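Local coordinates for protein transcription termination factor FttA (Methanosarcina mazei, PDB 2XR1) that probably terminates transcription genome-wide by cleaving nascent RNA at the RNA polymerase exit channel and degrading the released transcript, with two zinc ions required for nuclease activity, at residues B[31-36]-B[66-71]; B[271-276]-B[306-311]; B[278-283]-B[299-304]; B[173-178]-B[237-242]. One frame throughout, in Å; residues are numbered along the deposited sequence.

Interaction 1: residues B[31-36]-B[66-71]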
loop_
_atom_site.group_PDB
_atom_site.type_symbol
_atom_site.label_atom_id
_atom_site.label_comp_id
_atom_site.label_asym_id
_atom_site.label_seq_id
_atom_site.Cartn_x
_atom_site.Cartn_y
_atom_site.Cartn_z
ATOM N N GLU B 31 -10.285 -12.565 32.980
ATOM C CA GLU B 31 -9.582 -11.530 32.217
ATOM C C GLU B 31 -9.036 -12.088 30.921
ATOM O O GLU B 31 -8.566 -13.179 30.878
ATOM C CB GLU B 31 -8.352 -11.045 32.984
ATOM C CG GLU B 31 -8.627 -10.024 34.085
ATOM C CD GLU B 31 -9.010 -8.616 33.547
ATOM O OE1 GLU B 31 -8.725 -8.294 32.366
ATOM O OE2 GLU B 31 -9.610 -7.839 34.314
ATOM N N PHE B 32 -9.083 -11.301 29.872
ATOM C CA PHE B 32 -8.362 -11.562 28.654
ATOM C C PHE B 32 -6.926 -11.092 28.850
ATOM O O PHE B 32 -6.706 -9.912 29.045
ATOM C CB PHE B 32 -8.955 -10.756 27.517
ATOM C CG PHE B 32 -10.350 -11.156 27.133
ATOM C CD1 PHE B 32 -10.646 -12.464 26.716
ATOM C CD2 PHE B 32 -11.364 -10.206 27.114
ATOM C CE1 PHE B 32 -11.931 -12.814 26.333
ATOM C CE2 PHE B 32 -12.637 -10.549 26.737
ATOM C CZ PHE B 32 -12.923 -11.861 26.342
ATOM N N GLU B 33 -5.954 -12.009 28.835
ATOM C CA GLU B 33 -4.549 -11.611 28.949
ATOM C C GLU B 33 -3.816 -12.084 27.723
ATOM O O GLU B 33 -3.594 -13.274 27.531
ATOM C CB GLU B 33 -3.905 -12.134 30.227
ATOM C CG GLU B 33 -4.569 -11.582 31.479
ATOM C CD GLU B 33 -3.984 -12.109 32.801
ATOM O OE1 GLU B 33 -2.974 -12.868 32.767
ATOM O OE2 GLU B 33 -4.552 -11.757 33.877
ATOM N N GLY B 34 -3.471 -11.136 26.866
ATOM C CA GLY B 34 -2.989 -11.468 25.544
ATOM C C GLY B 34 -4.023 -12.337 24.848
ATOM O O GLY B 34 -5.241 -12.137 25.012
ATOM N N PRO B 35 -3.545 -13.343 24.094
ATOM C CA PRO B 35 -4.434 -14.220 23.364
ATOM C C PRO B 35 -5.424 -14.996 24.232
ATOM O O PRO B 35 -6.445 -15.384 23.714
ATOM C CB PRO B 35 -3.476 -15.166 22.678
ATOM C CG PRO B 35 -2.269 -14.406 22.549
ATOM C CD PRO B 35 -2.146 -13.675 23.814
ATOM N N GLN B 36 -5.145 -15.179 25.527
ATOM C CA GLN B 36 -5.884 -16.118 26.374
ATOM C C GLN B 36 -7.005 -15.501 27.200
ATOM O O GLN B 36 -6.925 -14.365 27.645
ATOM C CB GLN B 36 -4.932 -16.781 27.384
ATOM C CG GLN B 36 -3.799 -17.560 26.806
ATOM C CD GLN B 36 -3.030 -18.303 27.862
ATOM O OE1 GLN B 36 -3.000 -19.525 27.870
ATOM N NE2 GLN B 36 -2.405 -17.569 28.762
ATOM N N ALA B 66 -6.744 -20.476 30.233
ATOM C CA ALA B 66 -5.828 -20.925 31.278
ATOM C C ALA B 66 -6.399 -20.512 32.656
ATOM O O ALA B 66 -7.041 -19.465 32.806
ATOM C CB ALA B 66 -4.431 -20.326 31.070
ATOM N N MET B 67 -6.177 -21.333 33.665
ATOM C CA MET B 67 -6.483 -20.908 35.011
ATOM C C MET B 67 -5.176 -20.413 35.622
ATOM O O MET B 67 -4.118 -20.828 35.194
ATOM C CB MET B 67 -7.137 -22.052 35.796
ATOM C CG MET B 67 -6.174 -23.003 36.409
ATOM S SD MET B 67 -5.450 -22.348 37.909
ATOM C CE MET B 67 -4.307 -23.668 38.308
ATOM N N ARG B 68 -5.238 -19.502 36.582
ATOM C CA ARG B 68 -4.069 -19.228 37.396
ATOM C C ARG B 68 -4.367 -18.813 38.840
ATOM O O ARG B 68 -5.466 -18.367 39.162
ATOM C CB ARG B 68 -3.129 -18.230 36.741
ATOM C CG ARG B 68 -3.740 -17.226 35.814
ATOM C CD ARG B 68 -2.634 -16.452 35.045
ATOM N NE ARG B 68 -1.683 -15.732 35.933
ATOM C CZ ARG B 68 -1.049 -14.597 35.626
ATOM N NH1 ARG B 68 -1.247 -13.999 34.452
ATOM N NH2 ARG B 68 -0.214 -14.051 36.505
ATOM N N PRO B 69 -3.377 -18.990 39.722
ATOM C CA PRO B 69 -3.620 -18.753 41.119
ATOM C C PRO B 69 -3.889 -17.284 41.399
ATOM O O PRO B 69 -3.208 -16.406 40.873
ATOM C CB PRO B 69 -2.309 -19.186 41.775
ATOM C CG PRO B 69 -1.710 -20.139 40.816
ATOM C CD PRO B 69 -2.035 -19.560 39.498
ATOM N N ASP B 70 -4.889 -17.024 42.221
ATOM C CA ASP B 70 -5.082 -15.696 42.729
ATOM C C ASP B 70 -3.786 -15.287 43.420
ATOM O O ASP B 70 -3.285 -16.020 44.293
ATOM C CB ASP B 70 -6.216 -15.654 43.751
ATOM C CG ASP B 70 -6.736 -14.242 43.998
ATOM O OD1 ASP B 70 -7.626 -13.801 43.226
ATOM O OD2 ASP B 70 -6.284 -13.587 44.974
ATOM N N PRO B 71 -3.225 -14.124 43.027
ATOM C CA PRO B 71 -2.031 -13.600 43.705
ATOM C C PRO B 71 -2.140 -13.693 45.227
ATOM O O PRO B 71 -1.248 -14.249 45.857
ATOM C CB PRO B 71 -1.985 -12.136 43.251
ATOM C CG PRO B 71 -2.631 -12.144 41.885
ATOM C CD PRO B 71 -3.667 -13.250 41.914
#
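Glu33 closes strand 30-33 and is the first residue of 31-36 to touch the other segment. Its CG lies beside the backbone N, and the chain then runs straight out (chi2 178°), carrying the carboxylate toward Arg68 of strand 65-69. Arg68 comes from the opposite direction with a bend at chi3, and its NH1 forms a salt bridge with Glu33 OE1 at 2.7 Å. The oxygen lies at the edge of the guanidinium, near its plane, while the plane of the carboxylate stands almost perpendicular, 89° away. OE1 meets NH1 alone while OE2 stays farther off, without a paired, two-pronged fit. Next come Gly34 and Pro35, the corners of a type II' turn from Glu33 to Gln36; Glu33 N to Gln36 O (2.8 Å) and Gln36 N to Glu33 O (3.2 Å) close this tight hairpin. Past the turn, Gln36 brings its amide against the methyl of Ala66, with OE1 3.6 Å from CB. Strand 36-41 runs between the two outer strands, and the Arg68 chain leans on its Val38 and Tyr40, so the ion pair spans one sheet face in this first KH domain, whose order of helices and strands is that of the type II fold. The chemistry is of two kinds: opposite charges joined across the middle strand, and beside the turn a plain van der Waals touch between amide and methyl, without a directional bond.

Interaction 2: residues B[271-276]-B[306-311]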
loop_
_atom_site.group_PDB
_atom_site.type_symbol
_atom_site.label_atom_id
_atom_site.label_comp_id
_atom_site.label_asym_id
_atom_site.label_seq_id
_atom_site.Cartn_x
_atom_site.Cartn_y
_atom_site.Cartn_z
ATOM N N PRO B 271 11.732 -20.545 21.950
ATOM C CA PRO B 271 13.154 -20.445 21.680
ATOM C C PRO B 271 13.510 -19.197 20.866
ATOM O O PRO B 271 14.567 -18.599 21.082
ATOM C CB PRO B 271 13.452 -21.714 20.877
ATOM C CG PRO B 271 12.310 -22.600 21.154
ATOM C CD PRO B 271 11.150 -21.745 21.336
ATOM N N THR B 272 12.660 -18.811 19.937
ATOM C CA THR B 272 12.875 -17.581 19.236
ATOM C C THR B 272 13.036 -16.445 20.222
ATOM O O THR B 272 13.883 -15.586 20.073
ATOM C CB THR B 272 11.685 -17.271 18.289
ATOM O OG1 THR B 272 11.629 -18.287 17.299
ATOM C CG2 THR B 272 11.824 -15.948 17.611
ATOM N N ARG B 273 12.187 -16.421 21.225
ATOM C CA ARG B 273 12.200 -15.335 22.159
ATOM C C ARG B 273 13.593 -15.206 22.752
ATOM O O ARG B 273 14.190 -14.137 22.750
ATOM C CB ARG B 273 11.208 -15.642 23.252
ATOM C CG ARG B 273 10.695 -14.422 23.936
ATOM C CD ARG B 273 11.258 -14.252 25.274
ATOM N NE ARG B 273 11.013 -15.354 26.192
ATOM C CZ ARG B 273 10.118 -15.339 27.191
ATOM N NH1 ARG B 273 9.277 -14.303 27.380
ATOM N NH2 ARG B 273 10.042 -16.382 28.017
ATOM N N ASP B 274 14.114 -16.325 23.232
ATOM C CA ASP B 274 15.414 -16.319 23.907
ATOM C C ASP B 274 16.568 -15.927 22.975
ATOM O O ASP B 274 17.457 -15.141 23.374
ATOM C CB ASP B 274 15.665 -17.686 24.521
ATOM C CG ASP B 274 14.681 -18.018 25.658
ATOM O OD1 ASP B 274 13.971 -17.097 26.156
ATOM O OD2 ASP B 274 14.639 -19.210 26.078
ATOM N N LEU B 275 16.534 -16.444 21.729
ATOM C CA LEU B 275 17.576 -16.173 20.753
ATOM C C LEU B 275 17.524 -14.722 20.340
ATOM O O LEU B 275 18.554 -14.078 20.276
ATOM C CB LEU B 275 17.453 -17.092 19.550
ATOM C CG LEU B 275 17.725 -18.566 19.859
ATOM C CD1 LEU B 275 17.188 -19.549 18.786
ATOM C CD2 LEU B 275 19.194 -18.717 20.152
ATOM N N MET B 276 16.325 -14.203 20.117
ATOM C CA MET B 276 16.116 -12.839 19.686
ATOM C C MET B 276 16.751 -11.850 20.675
ATOM O O MET B 276 17.410 -10.885 20.277
ATOM C CB MET B 276 14.619 -12.569 19.589
ATOM C CG MET B 276 14.238 -11.092 19.462
ATOM S SD MET B 276 12.498 -10.932 18.920
ATOM C CE MET B 276 11.610 -11.305 20.445
ATOM N N LYS B 306 9.238 -7.227 27.111
ATOM C CA LYS B 306 8.034 -7.027 27.933
ATOM C C LYS B 306 6.787 -7.184 27.098
ATOM O O LYS B 306 5.706 -7.439 27.619
ATOM C CB LYS B 306 8.001 -5.624 28.539
ATOM C CG LYS B 306 8.830 -5.490 29.745
ATOM C CD LYS B 306 8.625 -4.150 30.456
ATOM C CE LYS B 306 9.522 -3.043 29.887
ATOM N NZ LYS B 306 9.875 -2.051 30.898
ATOM N N HIS B 307 6.925 -7.007 25.790
ATOM C CA HIS B 307 5.792 -7.173 24.895
ATOM C C HIS B 307 5.836 -8.468 24.145
ATOM O O HIS B 307 5.008 -8.679 23.270
ATOM C CB HIS B 307 5.747 -5.997 23.900
ATOM C CG HIS B 307 5.389 -4.694 24.531
ATOM N ND1 HIS B 307 6.260 -3.999 25.335
ATOM C CD2 HIS B 307 4.248 -3.967 24.489
ATOM C CE1 HIS B 307 5.667 -2.898 25.779
ATOM N NE2 HIS B 307 4.447 -2.846 25.267
ATOM N N THR B 308 6.775 -9.351 24.435
ATOM C CA THR B 308 6.804 -10.590 23.696
ATOM C C THR B 308 5.898 -11.647 24.348
ATOM O O THR B 308 5.963 -11.882 25.562
ATOM C CB THR B 308 8.221 -11.158 23.560
ATOM O OG1 THR B 308 9.078 -10.171 22.982
ATOM C CG2 THR B 308 8.233 -12.398 22.655
ATOM N N ILE B 309 5.090 -12.306 23.510
ATOM C CA ILE B 309 4.213 -13.390 23.948
ATOM C C ILE B 309 4.527 -14.694 23.212
ATOM O O ILE B 309 4.193 -14.871 22.059
ATOM C CB ILE B 309 2.743 -13.008 23.753
ATOM C CG1 ILE B 309 2.442 -11.653 24.416
ATOM C CG2 ILE B 309 1.865 -14.083 24.313
ATOM C CD1 ILE B 309 1.113 -11.058 24.007
ATOM N N PRO B 310 5.211 -15.609 23.864
ATOM C CA PRO B 310 5.567 -16.830 23.140
ATOM C C PRO B 310 4.401 -17.730 22.928
ATOM O O PRO B 310 3.580 -17.815 23.799
ATOM C CB PRO B 310 6.532 -17.529 24.085
ATOM C CG PRO B 310 6.227 -16.942 25.488
ATOM C CD PRO B 310 5.852 -15.522 25.207
ATOM N N LEU B 311 4.366 -18.424 21.796
ATOM C CA LEU B 311 3.386 -19.440 21.497
ATOM C C LEU B 311 4.083 -20.661 21.019
ATOM O O LEU B 311 5.010 -20.574 20.206
ATOM C CB LEU B 311 2.495 -18.973 20.376
ATOM C CG LEU B 311 1.913 -17.578 20.514
ATOM C CD1 LEU B 311 1.058 -17.356 19.255
ATOM C CD2 LEU B 311 1.134 -17.440 21.819
#
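The guanidinium of Arg273 is the flat group of this contact, and Pro310 lies over one of its faces, CD being the nearest ring atom at 4.2 Å from NH1. The carbonyl O of Thr308 approaches the same group obliquely, and its hydrogen bond goes instead to Arg162. On its own side Arg273 is steadied through NE, which makes a weak, 3.4 Å salt-bridged hydrogen bond to OD1 of Asp274; the other oxygen of that aspartate is bound by His461. The aliphatic part of the arginine does the rest of the work: chi1 (-155°) sets CG opposite the backbone N and 3.4 Å from Thr308 CG2, the two side chains crossing at a slant, and bends at chi2 and chi3 turn the rest of the chain toward Pro310. In the fold this is the helix of a beta-alpha-beta crossover in the metallo-beta-lactamase domain. Strand 266-268 leads into helix 270-290, and the chain returns through helix 299-306 to strand 308-310, an edge strand parallel to 266-268. The helix segment passes 8.9 Å from strand 308-310, axis to axis, with directions 143° apart. One turn on from Arg273, Met276 meets Thr308 tip to tip, its CE 3.8 Å from OG1. That hydroxyl is satisfied by the carbonyl of Thr304, so the methionine supplies only van der Waals cover. Its side chain also comes within about 9 Å of those of the zinc ligands His245 and His250.

Interaction 3: residues B[278-283]-B[299-304]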
loop_
_atom_site.group_PDB
_atom_site.type_symbol
_atom_site.label_atom_id
_atom_site.label_comp_id
_atom_site.label_asym_id
_atom_site.label_seq_id
_atom_site.Cartn_x
_atom_site.Cartn_y
_atom_site.Cartn_z
ATOM N N LEU B 278 19.179 -12.504 22.775
ATOM C CA LEU B 278 20.628 -12.731 22.706
ATOM C C LEU B 278 21.228 -12.022 21.520
ATOM O O LEU B 278 22.195 -11.255 21.656
ATOM C CB LEU B 278 20.924 -14.218 22.564
ATOM C CG LEU B 278 22.399 -14.569 22.574
ATOM C CD1 LEU B 278 22.974 -14.230 23.919
ATOM C CD2 LEU B 278 22.579 -16.009 22.251
ATOM N N LEU B 279 20.660 -12.282 20.350
ATOM C CA LEU B 279 21.198 -11.697 19.138
ATOM C C LEU B 279 21.020 -10.192 19.082
ATOM O O LEU B 279 21.870 -9.519 18.560
ATOM C CB LEU B 279 20.571 -12.316 17.898
ATOM C CG LEU B 279 20.843 -13.791 17.646
ATOM C CD1 LEU B 279 20.056 -14.243 16.409
ATOM C CD2 LEU B 279 22.352 -14.054 17.553
ATOM N N GLN B 280 19.925 -9.670 19.599
ATOM C CA GLN B 280 19.708 -8.236 19.577
ATOM C C GLN B 280 20.715 -7.501 20.454
ATOM O O GLN B 280 21.371 -6.554 19.999
ATOM C CB GLN B 280 18.276 -7.900 19.982
ATOM C CG GLN B 280 17.230 -8.191 18.886
ATOM C CD GLN B 280 15.804 -7.913 19.326
ATOM O OE1 GLN B 280 15.570 -7.517 20.447
ATOM N NE2 GLN B 280 14.846 -8.108 18.432
ATOM N N LEU B 281 20.858 -7.925 21.705
ATOM C CA LEU B 281 21.802 -7.249 22.608
ATOM C C LEU B 281 23.180 -7.314 22.023
ATOM O O LEU B 281 23.943 -6.384 22.164
ATOM C CB LEU B 281 21.841 -7.886 24.007
ATOM C CG LEU B 281 20.579 -7.708 24.850
ATOM C CD1 LEU B 281 20.615 -8.523 26.131
ATOM C CD2 LEU B 281 20.375 -6.240 25.175
ATOM N N ASP B 282 23.501 -8.418 21.370
ATOM C CA ASP B 282 24.800 -8.570 20.753
ATOM C C ASP B 282 24.952 -7.688 19.527
ATOM O O ASP B 282 26.023 -7.195 19.249
ATOM C CB ASP B 282 25.022 -10.006 20.353
ATOM C CG ASP B 282 26.411 -10.240 19.801
ATOM O OD1 ASP B 282 27.396 -9.937 20.500
ATOM O OD2 ASP B 282 26.513 -10.730 18.645
ATOM N N TYR B 283 23.891 -7.513 18.772
ATOM C CA TYR B 283 23.955 -6.701 17.578
ATOM C C TYR B 283 24.402 -5.322 17.945
ATOM O O TYR B 283 25.413 -4.843 17.418
ATOM C CB TYR B 283 22.610 -6.656 16.891
ATOM C CG TYR B 283 22.491 -5.711 15.709
ATOM C CD1 TYR B 283 23.403 -5.731 14.661
ATOM C CD2 TYR B 283 21.400 -4.832 15.609
ATOM C CE1 TYR B 283 23.248 -4.884 13.556
ATOM C CE2 TYR B 283 21.243 -3.988 14.512
ATOM C CZ TYR B 283 22.157 -4.021 13.488
ATOM O OH TYR B 283 21.968 -3.166 12.414
ATOM N N GLY B 299 17.642 -0.442 26.153
ATOM C CA GLY B 299 16.303 -0.219 26.694
ATOM C C GLY B 299 15.150 -0.630 25.785
ATOM O O GLY B 299 14.082 -0.998 26.261
ATOM N N MET B 300 15.354 -0.585 24.472
ATOM C CA MET B 300 14.312 -0.989 23.541
ATOM C C MET B 300 14.240 -2.477 23.365
ATOM O O MET B 300 13.233 -2.981 22.898
ATOM C CB MET B 300 14.537 -0.336 22.189
ATOM C CG MET B 300 14.310 1.158 22.187
ATOM S SD MET B 300 12.625 1.596 22.716
ATOM C CE MET B 300 12.941 2.306 24.319
ATOM N N VAL B 301 15.320 -3.184 23.693
ATOM C CA VAL B 301 15.289 -4.655 23.725
ATOM C C VAL B 301 14.456 -5.059 24.947
ATOM O O VAL B 301 13.595 -5.897 24.855
ATOM C CB VAL B 301 16.722 -5.250 23.786
ATOM C CG1 VAL B 301 16.698 -6.780 23.854
ATOM C CG2 VAL B 301 17.519 -4.789 22.589
ATOM N N ALA B 302 14.665 -4.400 26.069
ATOM C CA ALA B 302 13.830 -4.644 27.247
ATOM C C ALA B 302 12.335 -4.439 26.961
ATOM O O ALA B 302 11.472 -5.271 27.328
ATOM C CB ALA B 302 14.270 -3.772 28.404
ATOM N N LYS B 303 12.034 -3.340 26.287
ATOM C CA LYS B 303 10.663 -3.025 25.958
ATOM C C LYS B 303 10.060 -4.068 25.022
ATOM O O LYS B 303 8.888 -4.410 25.161
ATOM C CB LYS B 303 10.581 -1.645 25.319
ATOM C CG LYS B 303 9.161 -1.084 25.280
ATOM C CD LYS B 303 9.152 0.414 25.001
ATOM C CE LYS B 303 7.826 1.072 25.393
ATOM N NZ LYS B 303 6.624 0.291 24.943
ATOM N N THR B 304 10.848 -4.572 24.069
ATOM C CA THR B 304 10.364 -5.588 23.169
ATOM C C THR B 304 10.078 -6.888 23.917
ATOM O O THR B 304 9.118 -7.608 23.566
ATOM C CB THR B 304 11.403 -5.927 22.092
ATOM O OG1 THR B 304 11.665 -4.761 21.318
ATOM C CG2 THR B 304 10.943 -7.042 21.188
#
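Val301 has CG1 anti to its backbone N (chi1 179°), which directs both methyls at helix 270-290, where Gln280 and Leu281 receive them. In Gln280 the first torsion sets CG beside the backbone N and the second extends the chain (chi2 177°), so that the amide slides past the valine in the opposite direction. Its OE1 lies 3.7 Å from CG1 and 4.0 Å from CG2 of Val301. Leu281 points neither at the partner helix nor from it at its root, but its far end bends inward, and CD2 packs 3.9 Å from Val301 CG1. One valine is thus held between a polar and an apolar neighbour that follow each other in sequence. The two helices, 270-290 and 299-306, are joined by a short loop within the metallo-beta-lactamase domain, and Gln280 also rests on Pro255 of the neighbouring helix 254-259. Inside segment 299-304, Thr304 turns OG1 back to the carbonyl O of Met300 at 2.9 Å, in the carbonyl plane; the same oxygen receives the backbone N of Thr304 at 3.1 Å. The threonine hydroxyl is thereby satisfied within its own helix. Gln280 for its part gives NE2 to OE1 of Gln251, on the short helix 248-251 that also holds the zinc ligands Asp249 and His250. The amide is therefore fixed in rotation by a hydrogen bond on one side, while toward Val301 its carbonyl oxygen offers only van der Waals contact to the hydrophobic packing of the helix pair.

Interaction 4: residues B[173-178]-B[237-242]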
loop_
_atom_site.group_PDB
_atom_site.type_symbol
_atom_site.label_atom_id
_atom_site.label_comp_id
_atom_site.label_asym_id
_atom_site.label_seq_id
_atom_site.Cartn_x
_atom_site.Cartn_y
_atom_site.Cartn_z
ATOM N N ILE B 173 -7.537 -7.315 21.267
ATOM C CA ILE B 173 -7.857 -8.535 20.532
ATOM C C ILE B 173 -9.377 -8.775 20.515
ATOM O O ILE B 173 -9.946 -9.152 19.493
ATOM C CB ILE B 173 -7.134 -9.736 21.106
ATOM C CG1 ILE B 173 -5.623 -9.609 20.859
ATOM C CG2 ILE B 173 -7.650 -10.974 20.477
ATOM C CD1 ILE B 173 -4.746 -10.695 21.477
ATOM N N HIS B 174 -10.029 -8.532 21.641
ATOM C CA HIS B 174 -11.444 -8.847 21.780
ATOM C C HIS B 174 -12.345 -7.644 21.602
ATOM O O HIS B 174 -13.466 -7.648 22.068
ATOM C CB HIS B 174 -11.704 -9.534 23.132
ATOM C CG HIS B 174 -10.948 -10.814 23.282
ATOM N ND1 HIS B 174 -9.642 -10.859 23.731
ATOM C CD2 HIS B 174 -11.270 -12.081 22.942
ATOM C CE1 HIS B 174 -9.208 -12.105 23.711
ATOM N NE2 HIS B 174 -10.170 -12.863 23.211
ATOM N N ARG B 175 -11.864 -6.615 20.922
ATOM C CA ARG B 175 -12.736 -5.563 20.457
ATOM C C ARG B 175 -13.650 -6.189 19.409
ATOM O O ARG B 175 -13.319 -7.237 18.821
ATOM C CB ARG B 175 -11.931 -4.404 19.871
ATOM C CG ARG B 175 -11.287 -4.700 18.517
ATOM C CD ARG B 175 -10.469 -3.539 18.033
ATOM N NE ARG B 175 -9.860 -3.776 16.718
ATOM C CZ ARG B 175 -8.754 -4.481 16.513
ATOM N NH1 ARG B 175 -8.124 -5.061 17.533
ATOM N NH2 ARG B 175 -8.274 -4.629 15.292
ATOM N N GLU B 176 -14.801 -5.567 19.187
ATOM C CA GLU B 176 -15.760 -6.069 18.195
ATOM C C GLU B 176 -15.425 -5.577 16.772
ATOM O O GLU B 176 -14.795 -4.533 16.592
ATOM C CB GLU B 176 -17.209 -5.727 18.622
ATOM C CG GLU B 176 -17.692 -6.600 19.838
ATOM C CD GLU B 176 -19.078 -6.286 20.308
ATOM O OE1 GLU B 176 -19.733 -5.465 19.624
ATOM O OE2 GLU B 176 -19.519 -6.869 21.350
ATOM N N CYS B 177 -15.809 -6.376 15.774
ATOM C CA CYS B 177 -15.596 -6.060 14.355
ATOM C C CYS B 177 -16.513 -4.893 13.999
ATOM O O CYS B 177 -17.573 -4.735 14.610
ATOM C CB CYS B 177 -15.915 -7.274 13.475
ATOM S SG CYS B 177 -14.578 -8.513 13.298
ATOM N N THR B 178 -16.095 -4.066 13.036
ATOM C CA THR B 178 -16.863 -2.853 12.636
ATOM C C THR B 178 -16.993 -2.590 11.120
ATOM O O THR B 178 -17.658 -1.628 10.725
ATOM C CB THR B 178 -16.258 -1.566 13.262
ATOM O OG1 THR B 178 -14.835 -1.540 13.052
ATOM C CG2 THR B 178 -16.588 -1.501 14.754
ATOM N N GLN B 237 -1.620 1.657 14.787
ATOM C CA GLN B 237 -2.559 0.912 13.930
ATOM C C GLN B 237 -2.152 -0.566 13.760
ATOM O O GLN B 237 -2.861 -1.309 13.077
ATOM C CB GLN B 237 -2.668 1.575 12.533
ATOM C CG GLN B 237 -1.647 1.083 11.477
ATOM C CD GLN B 237 -1.774 1.793 10.120
ATOM O OE1 GLN B 237 -2.380 1.252 9.203
ATOM N NE2 GLN B 237 -1.181 3.010 9.990
ATOM N N ILE B 238 -1.005 -0.977 14.318
ATOM C CA ILE B 238 -0.559 -2.340 14.150
ATOM C C ILE B 238 -1.006 -3.242 15.309
ATOM O O ILE B 238 -0.542 -3.104 16.422
ATOM C CB ILE B 238 0.974 -2.467 14.003
ATOM C CG1 ILE B 238 1.519 -1.502 12.950
ATOM C CG2 ILE B 238 1.301 -3.856 13.620
ATOM C CD1 ILE B 238 1.161 -1.855 11.543
ATOM N N ASP B 239 -1.851 -4.223 15.006
ATOM C CA ASP B 239 -2.340 -5.153 15.994
ATOM C C ASP B 239 -1.261 -6.078 16.573
ATOM O O ASP B 239 -1.281 -6.388 17.783
ATOM C CB ASP B 239 -3.487 -5.959 15.407
ATOM C CG ASP B 239 -4.728 -5.086 15.120
ATOM O OD1 ASP B 239 -4.598 -4.018 14.422
ATOM O OD2 ASP B 239 -5.846 -5.450 15.621
ATOM N N ALA B 240 -0.325 -6.523 15.731
ATOM C CA ALA B 240 0.719 -7.452 16.193
ATOM C C ALA B 240 1.928 -7.511 15.295
ATOM O O ALA B 240 1.889 -7.139 14.155
ATOM C CB ALA B 240 0.151 -8.821 16.358
ATOM N N VAL B 241 3.025 -7.970 15.853
ATOM C CA VAL B 241 4.218 -8.257 15.100
ATOM C C VAL B 241 4.464 -9.742 15.296
ATOM O O VAL B 241 4.408 -10.228 16.417
ATOM C CB VAL B 241 5.423 -7.378 15.579
ATOM C CG1 VAL B 241 6.697 -7.803 14.931
ATOM C CG2 VAL B 241 5.146 -5.862 15.256
ATOM N N ILE B 242 4.676 -10.470 14.199
ATOM C CA ILE B 242 5.085 -11.850 14.295
ATOM C C ILE B 242 6.553 -11.983 13.908
ATOM O O ILE B 242 6.975 -11.470 12.899
ATOM C CB ILE B 242 4.187 -12.745 13.459
ATOM C CG1 ILE B 242 2.864 -12.975 14.202
ATOM C CG2 ILE B 242 4.809 -14.111 13.247
ATOM C CD1 ILE B 242 1.864 -11.892 14.088
#
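Arg175 and Asp239 make this contact between them, and the arginine can be followed from root to tip. At CB the bond to CG takes the crowded position between backbone N and carbonyl carbon (chi1 72°). From CG through CD to NE the chain is fully extended and carries the guanidinium to Asp239, in the run leading into strand 240-242; the side chain also touches Ser207 and Pro321. Both terminal nitrogens turn to a single oxygen, OD2 of Asp239. NH2 makes the stronger hydrogen bond, 2.6 Å long, entering on the syn lone pair with the oxygen 16° out of the guanidinium plane. NH1 adds a weak one of 3.0 Å. The flat groups are inclined to each other by 50°, and OD1 stays 3.8 Å from NH2, so the pair does not form the flat, two-oxygen bridge. Each nitrogen has a second acceptor: NH1 the carbonyl of Lys172, near the end of helix 159-173, and NH2 the carbonyl of Glu206, just before strand 208-211. The second oxygen of Asp239 has a long, weak ion pair with Arg208. The arginine thus ties the chain just past helix 159-173, which follows the KH domains in sequence, to two neighbouring strands (208-211 and 240-242) of the metallo-beta-lactamase sheet. Close by, Gln237 packs on Pro230 of the second subunit. These three acceptor oxygens hold the guanidinium in its rotation; they would probably favour its positive charge, which in turn would stabilise Asp239 as the anion.

In the fold
The four contacts range from the N-terminal KH domain to the neighbourhood of the zinc site. Interactions 2 and 3 share helix 270-290, with interaction 3 nested in the loop closed by interaction 2; they lie nearest the chain's centre, and both work mainly through aliphatic packing. Interaction 3 is largely buried, although Leu281 lies at its exposed margin; interactions 1, 2 and 4 are partly buried. Interactions 1 and 4 lie farther out and rest on arginine-carboxylate salt bridges. These two also touch directly: Phe32 stacks on His174, and Gly34 and Pro35 meet Ile173. Pro35 further packs on Ile309, bringing the KH turn against the edge of the lactamase sheet, which interactions 2 and 4 both reach.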